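Local coordinates for protein D-xylonate dehydratase (Caulobacter crescentus, PDB 5OYN) that catalyses the dehydration of D-xylonate to 2-dehydro-3-deoxy-D-arabinonate in D-xylose degradation, also acts on D-gluconate, and uses a [2Fe-2S] cluster and a magnesium ion, at residues A[308-313]-A[391-396]; A[333-338]-A[376-381]; A[226-231]-A[356-361]. All coordinates share one frame; numbering follows the deposited sequence.

Overall arrangement
From the N terminus, the chain leaves helix 215-225 through 226-231 and reaches 308-313, the first half of interaction 1. Next comes 333-338, where helix 329-335 ends and helix 337-347 begins, the first half of interaction 2. Residues 356-361 return to 226-231 and close interaction 3; residues 376-381 close interaction 2 and 391-396 close interaction 1. Interaction 2 is thus nested inside the loop of interaction 1, and interaction 3 crosses both. Interaction 1 ties helix 306-312 to the edge of an antiparallel sheet, interaction 2 the junction of two helices to the loop before strand 392-393, interaction 3 the end of helix 215-225 to the loop before helix 363-367.

Interaction 1. Residues A[308-313]-A[391-396]; sequences DWRAAY and FLVLKG
Segment 308-313, most of it helix, comes nearest the 391-396 backbone at Y313 and F391, whose CA atoms are 5.5 Å apart, and no direct hydrogen bond joins the two segments. Y313 reaches over L392: its CG is anti to the backbone N (chi1 177°), and the ring presents one face to the L392 methyl CD1, which sits 4.0 Å from the ring centroid and almost on the normal, a CH-pi contact. L392 CB also meets Y313 CE1 at 3.7 Å, and Y313 CD1 lies near the carbonyl O of F391. W309 and F391 run alongside each other; W309 CE3 approaches the edge of the F391 ring at CD2, 3.9 Å away, with the two ring planes at 57°. I277 and V280 of helix 270-282 pack on W309 and F391, respectively. Residues 392-393, a short and weakly bonded strand, lie at the edge of a three-stranded antiparallel sheet, next to 401-404, so the contact sets helix 306-312 against that edge. The R310 chain, extended from CG to NE, passes over V393 nearly perpendicular to it and lays one guanidinium face on V393 CG1. A water bridges the same pair, accepting from R310 NE at 2.7 Å and donating to V393 O at 2.9 Å. R310 NH2 and K395 NZ, like charges, stay 5.3 Å apart.

Interaction 2. Residues A[333-338]-A[376-381]; sequences HRAGGA and EVIFPY
A Schellman motif ends helix 329-335 at G336, and the last helical residue, A335, packs on the irregular segment 376-381 before helix 337-347 sets off. The methyl of A335 points at this segment and meets two side chains: its CB lies 3.8 Å from V377 CB and 3.7 Å from I378 CD1. V377 offers its branch point, with CG1 slightly farther off. I378 comes in with the end of its chain, CG1 anti to the carbonyl carbon (chi1 -63°) and CD1 carried on in an extended line (chi2 173°), which brings that methyl against A335 and to 3.9 Å from G337 O, in the residue that follows G336. F332 and A340 pack against I378 from the helices before and after the turn. G336 has a phi of 126°, at which a CB would press on the carbonyl O of A335, a conformation that calls for glycine. Two polar groups have partners outside the segments: A335 O accepts from T372 OG1, and E376 forms a salt bridge with R331. With no hydrogen bond passing between 333-338 and 376-381, their direct contact rests on van der Waals packing of aliphatic carbons, and polar ties to neighbouring residues supply the directional bonding around it.

Interaction 3. Residues A[226-231]-A[356-361]; sequences LGLSLT and LTVTGK
V358 points its side chain at the loop 226-231, and its CB starts 3.8 Å from the carbonyl O of G227. The methyl CG1, anti to the carbonyl carbon (chi1 -68°), touches G227 O and L228 CA and lies 4.3 Å from L228 CD2. The other branch, CG2, lies against the backbone, 3.5 Å from L228 C and close to S229 N. L257 of helix 241-259 also packs on V358. The backbone N of V358 gives the one direct hydrogen bond between the segments, 2.8 Å to G227 O, with an N-H...O angle of 159° and the donor tilted 24° from the carbonyl plane. A water donates to both L226 O and L356 O, adding a second, indirect link. G227 closes helix 215-225 in a Schellman motif, while residues 357-360 form a type I beta turn, so a helix terminus is set against a tight turn. At G227 a CB would come within 3.2 Å of T357 CG2, and the positive phi also favours glycine. Two ST turns stiffen the second segment: T357 OG1 accepts from T359 N, and T359 OG1 from K361 N at 3.2 Å. T357 OG1 also donates to K361 O from above the carbonyl plane, and N366 of helix 363-367 meets T357 OG1 through ND2 and T359 OG1 through OD1. Replacing T357 by a valine would probably leave T359 N and N366 ND2 without this acceptor, K361 O with T357 N but without the hydroxyl donor, and the turn less firmly fixed. From within the turn, the methyl CG2 of T359 meets T231 OG1 at 3.8 Å and L230 CD2; L230 and T359 run antiparallel past one another, whereas T231 comes in at a slant.

Interaction 1. Residues A[308-313]-A[391-396]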
ATOM      1  N   ASP A 308      19.892 -15.848 -39.854  1.00 68.37           N
ATOM      2  CA  ASP A 308      18.745 -16.201 -39.031  1.00 66.49           C
ATOM      3  C   ASP A 308      17.570 -15.249 -39.247  1.00 64.00           C
ATOM      4  O   ASP A 308      16.416 -15.668 -39.107  1.00 60.49           O
ATOM      5  CB  ASP A 308      19.167 -16.247 -37.575  1.00 68.82           C
ATOM      6  CG  ASP A 308      20.157 -17.358 -37.311  1.00 74.97           C
ATOM      7  OD1 ASP A 308      19.780 -18.538 -37.530  1.00 73.78           O
ATOM      8  OD2 ASP A 308      21.308 -17.050 -36.912  1.00 74.48           O
ATOM      9  N   TRP A 309      17.832 -13.994 -39.632  1.00 59.24           N
ATOM     10  CA  TRP A 309      16.739 -13.079 -39.958  1.00 60.13           C
ATOM     11  C   TRP A 309      16.190 -13.312 -41.363  1.00 65.10           C
ATOM     12  O   TRP A 309      14.968 -13.276 -41.559  1.00 66.74           O
ATOM     13  CB  TRP A 309      17.187 -11.623 -39.798  1.00 62.36           C
ATOM     14  CG  TRP A 309      17.636 -11.296 -38.406  1.00 63.00           C
ATOM     15  CD1 TRP A 309      18.921 -11.090 -37.989  1.00 72.46           C
ATOM     16  CD2 TRP A 309      16.810 -11.166 -37.240  1.00 66.05           C
ATOM     17  NE1 TRP A 309      18.948 -10.835 -36.633  1.00 70.88           N
ATOM     18  CE2 TRP A 309      17.666 -10.878 -36.150  1.00 69.50           C
ATOM     19  CE3 TRP A 309      15.431 -11.264 -37.008  1.00 62.87           C
ATOM     20  CZ2 TRP A 309      17.185 -10.677 -34.854  1.00 65.98           C
ATOM     21  CZ3 TRP A 309      14.958 -11.069 -35.727  1.00 58.86           C
ATOM     22  CH2 TRP A 309      15.830 -10.776 -34.666  1.00 65.07           C
ATOM     23  N   ARG A 310      17.068 -13.531 -42.359  1.00 67.43           N
ATOM     24  CA  ARG A 310      16.598 -13.853 -43.711  1.00 61.34           C
ATOM     25  C   ARG A 310      15.696 -15.074 -43.721  1.00 58.14           C
ATOM     26  O   ARG A 310      14.771 -15.158 -44.538  1.00 63.70           O
ATOM     27  CB  ARG A 310      17.773 -14.088 -44.675  1.00 67.80           C
ATOM     28  CG  ARG A 310      18.650 -12.880 -44.912  1.00 62.41           C
ATOM     29  CD  ARG A 310      19.994 -13.122 -45.577  1.00 54.17           C
ATOM     30  NE  ARG A 310      20.428 -11.852 -46.147  1.00 50.37           N
ATOM     31  CZ  ARG A 310      21.618 -11.302 -45.930  1.00 53.79           C
ATOM     32  NH1 ARG A 310      22.517 -11.927 -45.167  1.00 47.16           N
ATOM     33  NH2 ARG A 310      21.904 -10.121 -46.483  1.00 53.42           N
ATOM     34  N   ALA A 311      15.955 -16.029 -42.832  1.00 57.60           N
ATOM     35  CA  ALA A 311      15.099 -17.203 -42.717  1.00 61.99           C
ATOM     36  C   ALA A 311      13.623 -16.829 -42.588  1.00 71.20           C
ATOM     37  O   ALA A 311      12.756 -17.472 -43.198  1.00 72.13           O
ATOM     38  CB  ALA A 311      15.544 -18.033 -41.513  1.00 63.70           C
ATOM     39  N   ALA A 312      13.326 -15.777 -41.815  1.00 67.54           N
ATOM     40  CA  ALA A 312      11.968 -15.405 -41.441  1.00 60.67           C
ATOM     41  C   ALA A 312      11.346 -14.332 -42.332  1.00 65.31           C
ATOM     42  O   ALA A 312      10.186 -13.973 -42.117  1.00 65.15           O
ATOM     43  CB  ALA A 312      11.949 -14.932 -39.985  1.00 64.30           C
ATOM     44  N   TYR A 313      12.067 -13.822 -43.333  1.00 68.76           N
ATOM     45  CA  TYR A 313      11.521 -12.752 -44.172  1.00 67.15           C
ATOM     46  C   TYR A 313      10.190 -13.143 -44.826  1.00 67.14           C
ATOM     47  O   TYR A 313       9.275 -12.314 -44.924  1.00 65.33           O
ATOM     48  CB  TYR A 313      12.544 -12.352 -45.240  1.00 64.64           C
ATOM     49  CG  TYR A 313      12.044 -11.300 -46.214  1.00 66.94           C
ATOM     50  CD1 TYR A 313      11.530 -10.089 -45.754  1.00 64.80           C
ATOM     51  CD2 TYR A 313      12.088 -11.514 -47.591  1.00 57.97           C
ATOM     52  CE1 TYR A 313      11.076  -9.127 -46.634  1.00 63.86           C
ATOM     53  CE2 TYR A 313      11.627 -10.559 -48.480  1.00 59.25           C
ATOM     54  CZ  TYR A 313      11.127  -9.366 -47.996  1.00 67.84           C
ATOM     55  OH  TYR A 313      10.665  -8.403 -48.862  1.00 71.32           O
ATOM     56  N   PHE A 391      11.630  -9.090 -41.290  1.00 63.13           N
ATOM     57  CA  PHE A 391      12.628  -8.066 -41.517  1.00 60.58           C
ATOM     58  C   PHE A 391      13.415  -8.434 -42.753  1.00 67.11           C
ATOM     59  O   PHE A 391      13.561  -9.612 -43.091  1.00 73.20           O
ATOM     60  CB  PHE A 391      13.561  -7.923 -40.319  1.00 65.36           C
ATOM     61  CG  PHE A 391      12.861  -7.522 -39.052  1.00 65.37           C
ATOM     62  CD1 PHE A 391      11.909  -6.512 -39.058  1.00 69.61           C
ATOM     63  CD2 PHE A 391      13.143  -8.162 -37.857  1.00 62.57           C
ATOM     64  CE1 PHE A 391      11.252  -6.140 -37.883  1.00 64.07           C
ATOM     65  CE2 PHE A 391      12.490  -7.793 -36.681  1.00 62.15           C
ATOM     66  CZ  PHE A 391      11.546  -6.783 -36.698  1.00 56.76           C
ATOM     67  N   LEU A 392      13.894  -7.419 -43.451  1.00 66.92           N
ATOM     68  CA  LEU A 392      14.679  -7.610 -44.660  1.00 62.11           C
ATOM     69  C   LEU A 392      16.069  -7.043 -44.398  1.00 61.36           C
ATOM     70  O   LEU A 392      16.266  -5.827 -44.454  1.00 62.72           O
ATOM     71  CB  LEU A 392      14.010  -6.936 -45.850  1.00 62.48           C
ATOM     72  CG  LEU A 392      14.842  -7.104 -47.123  1.00 66.59           C
ATOM     73  CD1 LEU A 392      15.128  -8.589 -47.374  1.00 63.37           C
ATOM     74  CD2 LEU A 392      14.163  -6.469 -48.316  1.00 57.52           C
ATOM     75  N   VAL A 393      17.045  -7.906 -44.112  1.00 64.17           N
ATOM     76  CA  VAL A 393      18.399  -7.393 -43.941  1.00 65.67           C
ATOM     77  C   VAL A 393      18.930  -6.886 -45.274  1.00 64.95           C
ATOM     78  O   VAL A 393      18.704  -7.490 -46.333  1.00 61.99           O
ATOM     79  CB  VAL A 393      19.337  -8.434 -43.307  1.00 63.54           C
ATOM     80  CG1 VAL A 393      19.185  -9.734 -43.986  1.00 64.82           C
ATOM     81  CG2 VAL A 393      20.794  -7.950 -43.378  1.00 62.32           C
ATOM     82  N   LEU A 394      19.596  -5.738 -45.221  1.00 63.41           N
ATOM     83  CA  LEU A 394      20.120  -5.058 -46.389  1.00 67.06           C
ATOM     84  C   LEU A 394      21.615  -4.841 -46.210  1.00 72.68           C
ATOM     85  O   LEU A 394      22.092  -4.544 -45.106  1.00 63.66           O
ATOM     86  CB  LEU A 394      19.410  -3.721 -46.621  1.00 67.78           C
ATOM     87  CG  LEU A 394      17.956  -3.751 -47.122  1.00 74.33           C
ATOM     88  CD1 LEU A 394      17.593  -2.428 -47.804  1.00 68.40           C
ATOM     89  CD2 LEU A 394      17.689  -4.928 -48.069  1.00 69.41           C
ATOM     90  N   LYS A 395      22.346  -5.008 -47.306  1.00 77.89           N
ATOM     91  CA  LYS A 395      23.796  -4.964 -47.308  1.00 75.31           C
ATOM     92  C   LYS A 395      24.253  -4.002 -48.393  1.00 77.60           C
ATOM     93  O   LYS A 395      23.554  -3.775 -49.386  1.00 76.52           O
ATOM     94  CB  LYS A 395      24.381  -6.368 -47.547  1.00 74.63           C
ATOM     95  CG  LYS A 395      25.589  -6.703 -46.688  1.00 80.71           C
ATOM     96  CD  LYS A 395      25.689  -8.207 -46.374  1.00 84.59           C
ATOM     97  CE  LYS A 395      25.490  -9.081 -47.620  1.00 81.89           C
ATOM     98  NZ  LYS A 395      26.605  -8.987 -48.610  1.00 86.10           N
ATOM     99  N   GLY A 396      25.431  -3.434 -48.201  1.00 77.71           N
ATOM    100  CA  GLY A 396      26.000  -2.621 -49.250  1.00 76.28           C
ATOM    101  C   GLY A 396      27.337  -2.048 -48.853  1.00 74.56           C
ATOM    102  O   GLY A 396      28.032  -2.573 -47.976  1.00 68.96           O
TER
HETATM  103  O   HOH W   1      18.450 -10.246 -47.074  1.00 62.26           O

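Interaction 2. Residues A[333-338]-A[376-381]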
ATOM      1  N   HIS A 333      -5.490  -9.616 -27.759  1.00 46.12           N
ATOM      2  CA  HIS A 333      -5.529 -10.603 -26.685  1.00 44.27           C
ATOM      3  C   HIS A 333      -6.854 -11.366 -26.671  1.00 44.37           C
ATOM      4  O   HIS A 333      -6.886 -12.564 -26.367  1.00 50.72           O
ATOM      5  CB  HIS A 333      -5.269  -9.932 -25.332  1.00 48.36           C
ATOM      6  CG  HIS A 333      -5.611 -10.811 -24.171  1.00 49.37           C
ATOM      7  ND1 HIS A 333      -6.829 -10.752 -23.528  1.00 44.35           N
ATOM      8  CD2 HIS A 333      -4.925 -11.823 -23.589  1.00 45.48           C
ATOM      9  CE1 HIS A 333      -6.869 -11.673 -22.582  1.00 45.11           C
ATOM     10  NE2 HIS A 333      -5.727 -12.336 -22.599  1.00 49.15           N
ATOM     11  N   ARG A 334      -7.959 -10.696 -26.982  1.00 46.15           N
ATOM     12  CA  ARG A 334      -9.238 -11.395 -27.070  1.00 48.71           C
ATOM     13  C   ARG A 334      -9.253 -12.401 -28.215  1.00 55.48           C
ATOM     14  O   ARG A 334      -9.949 -13.420 -28.131  1.00 58.25           O
ATOM     15  CB  ARG A 334     -10.361 -10.380 -27.250  1.00 50.50           C
ATOM     16  CG  ARG A 334     -11.747 -10.876 -26.923  1.00 54.22           C
ATOM     17  CD  ARG A 334     -12.515  -9.788 -26.142  1.00 58.75           C
ATOM     18  NE  ARG A 334     -12.808  -8.615 -26.961  1.00 54.83           N
ATOM     19  CZ  ARG A 334     -12.562  -7.365 -26.583  1.00 51.83           C
ATOM     20  NH1 ARG A 334     -12.017  -7.135 -25.398  1.00 48.35           N
ATOM     21  NH2 ARG A 334     -12.849  -6.350 -27.396  1.00 51.39           N
ATOM     22  N   ALA A 335      -8.509 -12.126 -29.296  1.00 54.70           N
ATOM     23  CA  ALA A 335      -8.353 -13.070 -30.400  1.00 53.30           C
ATOM     24  C   ALA A 335      -7.469 -14.264 -30.053  1.00 51.96           C
ATOM     25  O   ALA A 335      -7.477 -15.252 -30.795  1.00 49.87           O
ATOM     26  CB  ALA A 335      -7.778 -12.357 -31.618  1.00 49.26           C
ATOM     27  N   GLY A 336      -6.706 -14.197 -28.962  1.00 48.30           N
ATOM     28  CA  GLY A 336      -5.909 -15.323 -28.523  1.00 40.82           C
ATOM     29  C   GLY A 336      -4.456 -14.960 -28.331  1.00 42.76           C
ATOM     30  O   GLY A 336      -3.639 -15.805 -27.949  1.00 47.03           O
ATOM     31  N   GLY A 337      -4.122 -13.707 -28.617  1.00 44.38           N
ATOM     32  CA  GLY A 337      -2.797 -13.147 -28.420  1.00 48.57           C
ATOM     33  C   GLY A 337      -1.686 -14.001 -28.993  1.00 49.04           C
ATOM     34  O   GLY A 337      -1.835 -14.659 -30.028  1.00 52.69           O
ATOM     35  N   ALA A 338      -0.546 -13.992 -28.306  1.00 45.89           N
ATOM     36  CA  ALA A 338       0.636 -14.675 -28.832  1.00 47.26           C
ATOM     37  C   ALA A 338       0.417 -16.162 -29.065  1.00 54.45           C
ATOM     38  O   ALA A 338       0.811 -16.654 -30.139  1.00 56.41           O
ATOM     39  CB  ALA A 338       1.839 -14.437 -27.918  1.00 43.99           C
ATOM     40  N   GLU A 376     -10.863 -11.631 -37.765  1.00 54.33           N
ATOM     41  CA  GLU A 376     -10.712 -10.222 -38.132  1.00 57.33           C
ATOM     42  C   GLU A 376      -9.382  -9.661 -37.648  1.00 55.92           C
ATOM     43  O   GLU A 376      -8.926  -8.617 -38.139  1.00 51.60           O
ATOM     44  CB  GLU A 376     -11.857  -9.388 -37.529  1.00 60.88           C
ATOM     45  CG  GLU A 376     -12.939  -8.868 -38.508  1.00 71.94           C
ATOM     46  CD  GLU A 376     -14.218  -8.313 -37.797  1.00 86.37           C
ATOM     47  OE1 GLU A 376     -14.162  -7.927 -36.596  1.00 77.29           O
ATOM     48  OE2 GLU A 376     -15.291  -8.267 -38.450  1.00 82.88           O
ATOM     49  N   VAL A 377      -8.749 -10.344 -36.700  1.00 47.87           N
ATOM     50  CA  VAL A 377      -7.634  -9.807 -35.938  1.00 52.57           C
ATOM     51  C   VAL A 377      -6.377 -10.629 -36.162  1.00 51.96           C
ATOM     52  O   VAL A 377      -5.289 -10.081 -36.377  1.00 51.28           O
ATOM     53  CB  VAL A 377      -7.974  -9.734 -34.424  1.00 51.70           C
ATOM     54  CG1 VAL A 377      -6.855  -9.069 -33.639  1.00 38.59           C
ATOM     55  CG2 VAL A 377      -9.292  -9.036 -34.221  1.00 50.10           C
ATOM     56  N   ILE A 378      -6.502 -11.947 -36.094  1.00 53.90           N
ATOM     57  CA  ILE A 378      -5.400 -12.855 -36.375  1.00 58.04           C
ATOM     58  C   ILE A 378      -5.770 -13.641 -37.627  1.00 55.49           C
ATOM     59  O   ILE A 378      -6.603 -14.555 -37.583  1.00 55.58           O
ATOM     60  CB  ILE A 378      -5.102 -13.769 -35.190  1.00 55.67           C
ATOM     61  CG1 ILE A 378      -4.661 -12.905 -34.006  1.00 51.27           C
ATOM     62  CG2 ILE A 378      -4.055 -14.791 -35.592  1.00 51.47           C
ATOM     63  CD1 ILE A 378      -4.490 -13.671 -32.712  1.00 50.44           C
ATOM     64  N   PHE A 379      -5.156 -13.277 -38.750  1.00 59.13           N
ATOM     65  CA  PHE A 379      -5.493 -13.866 -40.037  1.00 60.84           C
ATOM     66  C   PHE A 379      -4.923 -15.272 -40.178  1.00 57.12           C
ATOM     67  O   PHE A 379      -3.926 -15.626 -39.527  1.00 51.22           O
ATOM     68  CB  PHE A 379      -4.983 -12.981 -41.166  1.00 58.09           C
ATOM     69  CG  PHE A 379      -5.875 -11.818 -41.460  1.00 60.54           C
ATOM     70  CD1 PHE A 379      -6.571 -11.181 -40.435  1.00 60.73           C
ATOM     71  CD2 PHE A 379      -6.023 -11.355 -42.751  1.00 57.89           C
ATOM     72  CE1 PHE A 379      -7.397 -10.099 -40.703  1.00 54.88           C
ATOM     73  CE2 PHE A 379      -6.843 -10.284 -43.029  1.00 57.75           C
ATOM     74  CZ  PHE A 379      -7.534  -9.654 -42.002  1.00 61.46           C
ATOM     75  N   PRO A 380      -5.555 -16.105 -41.013  1.00 61.39           N
ATOM     76  CA  PRO A 380      -4.987 -17.430 -41.296  1.00 60.42           C
ATOM     77  C   PRO A 380      -3.721 -17.295 -42.122  1.00 58.90           C
ATOM     78  O   PRO A 380      -3.595 -16.396 -42.957  1.00 61.26           O
ATOM     79  CB  PRO A 380      -6.105 -18.149 -42.064  1.00 51.60           C
ATOM     80  CG  PRO A 380      -6.912 -17.059 -42.665  1.00 52.28           C
ATOM     81  CD  PRO A 380      -6.803 -15.864 -41.758  1.00 56.70           C
ATOM     82  N   TYR A 381      -2.763 -18.176 -41.838  1.00 59.37           N
ATOM     83  CA  TYR A 381      -1.461 -18.134 -42.495  1.00 63.87           C
ATOM     84  C   TYR A 381      -1.584 -18.062 -44.016  1.00 66.97           C
ATOM     85  O   TYR A 381      -0.869 -17.293 -44.668  1.00 66.78           O
ATOM     86  CB  TYR A 381      -0.648 -19.363 -42.089  1.00 66.35           C
ATOM     87  CG  TYR A 381       0.823 -19.284 -42.423  1.00 69.14           C
ATOM     88  CD1 TYR A 381       1.277 -19.482 -43.724  1.00 66.15           C
ATOM     89  CD2 TYR A 381       1.762 -19.032 -41.434  1.00 62.71           C
ATOM     90  CE1 TYR A 381       2.626 -19.417 -44.029  1.00 62.34           C
ATOM     91  CE2 TYR A 381       3.109 -18.967 -41.731  1.00 66.11           C
ATOM     92  CZ  TYR A 381       3.535 -19.162 -43.029  1.00 63.67           C
ATOM     93  OH  TYR A 381       4.879 -19.098 -43.319  1.00 71.46           O
TER

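Interaction 3. Residues A[226-231]-A[356-361]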
ATOM      1  N   LEU A 226       9.839 -17.432 -26.615  1.00 51.09           N
ATOM      2  CA  LEU A 226      11.058 -17.997 -26.059  1.00 47.16           C
ATOM      3  C   LEU A 226      10.788 -19.043 -24.987  1.00 53.75           C
ATOM      4  O   LEU A 226      11.739 -19.696 -24.544  1.00 59.32           O
ATOM      5  CB  LEU A 226      11.919 -16.892 -25.458  1.00 50.17           C
ATOM      6  CG  LEU A 226      12.752 -16.008 -26.373  1.00 55.30           C
ATOM      7  CD1 LEU A 226      13.719 -15.188 -25.529  1.00 48.70           C
ATOM      8  CD2 LEU A 226      13.503 -16.837 -27.419  1.00 56.17           C
ATOM      9  N   GLY A 227       9.534 -19.202 -24.552  1.00 51.26           N
ATOM     10  CA  GLY A 227       9.192 -20.162 -23.519  1.00 54.03           C
ATOM     11  C   GLY A 227       9.563 -19.740 -22.119  1.00 56.87           C
ATOM     12  O   GLY A 227       9.759 -20.602 -21.256  1.00 55.81           O
ATOM     13  N   LEU A 228       9.652 -18.430 -21.870  1.00 57.74           N
ATOM     14  CA  LEU A 228      10.078 -17.863 -20.598  1.00 57.65           C
ATOM     15  C   LEU A 228       8.924 -17.336 -19.743  1.00 55.11           C
ATOM     16  O   LEU A 228       9.155 -16.930 -18.600  1.00 51.52           O
ATOM     17  CB  LEU A 228      11.087 -16.737 -20.856  1.00 55.84           C
ATOM     18  CG  LEU A 228      12.540 -17.219 -20.910  1.00 57.67           C
ATOM     19  CD1 LEU A 228      13.520 -16.076 -21.174  1.00 51.24           C
ATOM     20  CD2 LEU A 228      12.878 -17.928 -19.613  1.00 56.97           C
ATOM     21  N   SER A 229       7.699 -17.333 -20.258  1.00 54.39           N
ATOM     22  CA  SER A 229       6.538 -16.938 -19.478  1.00 50.99           C
ATOM     23  C   SER A 229       5.413 -17.915 -19.768  1.00 51.62           C
ATOM     24  O   SER A 229       5.473 -18.676 -20.737  1.00 50.85           O
ATOM     25  CB  SER A 229       6.103 -15.511 -19.802  1.00 47.69           C
ATOM     26  OG  SER A 229       5.614 -15.452 -21.117  1.00 55.01           O
ATOM     27  N   LEU A 230       4.392 -17.903 -18.910  1.00 49.71           N
ATOM     28  CA  LEU A 230       3.291 -18.843 -19.057  1.00 47.80           C
ATOM     29  C   LEU A 230       2.487 -18.534 -20.314  1.00 49.83           C
ATOM     30  O   LEU A 230       2.509 -17.424 -20.847  1.00 54.95           O
ATOM     31  CB  LEU A 230       2.380 -18.814 -17.831  1.00 54.71           C
ATOM     32  CG  LEU A 230       2.991 -19.261 -16.492  1.00 55.73           C
ATOM     33  CD1 LEU A 230       1.952 -19.217 -15.399  1.00 43.48           C
ATOM     34  CD2 LEU A 230       3.635 -20.660 -16.574  1.00 52.87           C
ATOM     35  N   THR A 231       1.784 -19.543 -20.806  1.00 50.82           N
ATOM     36  CA  THR A 231       1.058 -19.374 -22.055  1.00 47.46           C
ATOM     37  C   THR A 231      -0.032 -18.332 -21.866  1.00 53.77           C
ATOM     38  O   THR A 231      -0.798 -18.387 -20.897  1.00 53.79           O
ATOM     39  CB  THR A 231       0.453 -20.705 -22.519  1.00 47.29           C
ATOM     40  OG1 THR A 231       1.435 -21.742 -22.436  1.00 49.48           O
ATOM     41  CG2 THR A 231      -0.009 -20.604 -23.937  1.00 50.36           C
ATOM     42  N   LEU A 356      11.595 -27.001 -24.652  1.00 59.38           N
ATOM     43  CA  LEU A 356      11.054 -26.934 -23.301  1.00 66.26           C
ATOM     44  C   LEU A 356      10.726 -25.482 -22.928  1.00 71.60           C
ATOM     45  O   LEU A 356      11.439 -24.550 -23.323  1.00 70.30           O
ATOM     46  CB  LEU A 356      12.051 -27.551 -22.312  1.00 68.56           C
ATOM     47  CG  LEU A 356      11.867 -27.266 -20.809  1.00 81.80           C
ATOM     48  CD1 LEU A 356      10.661 -28.025 -20.191  1.00 66.19           C
ATOM     49  CD2 LEU A 356      13.158 -27.539 -20.022  1.00 74.32           C
ATOM     50  N   THR A 357       9.620 -25.289 -22.192  1.00 64.02           N
ATOM     51  CA  THR A 357       9.149 -23.976 -21.750  1.00 61.78           C
ATOM     52  C   THR A 357       8.964 -23.965 -20.234  1.00 62.56           C
ATOM     53  O   THR A 357       8.865 -25.019 -19.598  1.00 67.33           O
ATOM     54  CB  THR A 357       7.818 -23.585 -22.438  1.00 59.90           C
ATOM     55  OG1 THR A 357       6.712 -24.243 -21.802  1.00 57.63           O
ATOM     56  CG2 THR A 357       7.837 -23.962 -23.921  1.00 67.77           C
ATOM     57  N   VAL A 358       8.895 -22.768 -19.642  1.00 61.32           N
ATOM     58  CA  VAL A 358       8.703 -22.687 -18.192  1.00 56.48           C
ATOM     59  C   VAL A 358       7.378 -23.280 -17.742  1.00 55.97           C
ATOM     60  O   VAL A 358       7.188 -23.485 -16.548  1.00 54.28           O
ATOM     61  CB  VAL A 358       8.802 -21.244 -17.658  1.00 53.15           C
ATOM     62  CG1 VAL A 358      10.220 -20.714 -17.787  1.00 51.97           C
ATOM     63  CG2 VAL A 358       7.786 -20.341 -18.352  1.00 55.55           C
ATOM     64  N   THR A 359       6.454 -23.570 -18.659  1.00 54.78           N
ATOM     65  CA  THR A 359       5.267 -24.306 -18.247  1.00 51.06           C
ATOM     66  C   THR A 359       5.574 -25.747 -17.870  1.00 61.22           C
ATOM     67  O   THR A 359       4.711 -26.408 -17.283  1.00 61.05           O
ATOM     68  CB  THR A 359       4.216 -24.313 -19.357  1.00 56.82           C
ATOM     69  OG1 THR A 359       4.652 -25.185 -20.405  1.00 66.49           O
ATOM     70  CG2 THR A 359       4.020 -22.926 -19.928  1.00 51.03           C
ATOM     71  N   GLY A 360       6.765 -26.253 -18.197  1.00 65.68           N
ATOM     72  CA  GLY A 360       7.087 -27.651 -17.978  1.00 65.18           C
ATOM     73  C   GLY A 360       6.586 -28.590 -19.053  1.00 67.91           C
ATOM     74  O   GLY A 360       6.792 -29.806 -18.943  1.00 73.67           O
ATOM     75  N   LYS A 361       5.913 -28.068 -20.063  1.00 64.52           N
ATOM     76  CA  LYS A 361       5.526 -28.776 -21.263  1.00 63.29           C
ATOM     77  C   LYS A 361       6.371 -28.241 -22.408  1.00 63.88           C
ATOM     78  O   LYS A 361       7.266 -27.416 -22.212  1.00 69.65           O
ATOM     79  CB  LYS A 361       4.026 -28.605 -21.528  1.00 66.97           C
ATOM     80  CG  LYS A 361       3.147 -29.047 -20.356  1.00 68.18           C
ATOM     81  CD  LYS A 361       2.847 -30.550 -20.425  1.00 81.83           C
ATOM     82  CE  LYS A 361       2.721 -31.204 -19.045  1.00 78.82           C
ATOM     83  NZ  LYS A 361       2.032 -32.530 -19.137  1.00 84.32           N
TER
HETATM   84  O   HOH W   2      11.449 -22.681 -25.462  1.00 59.85           O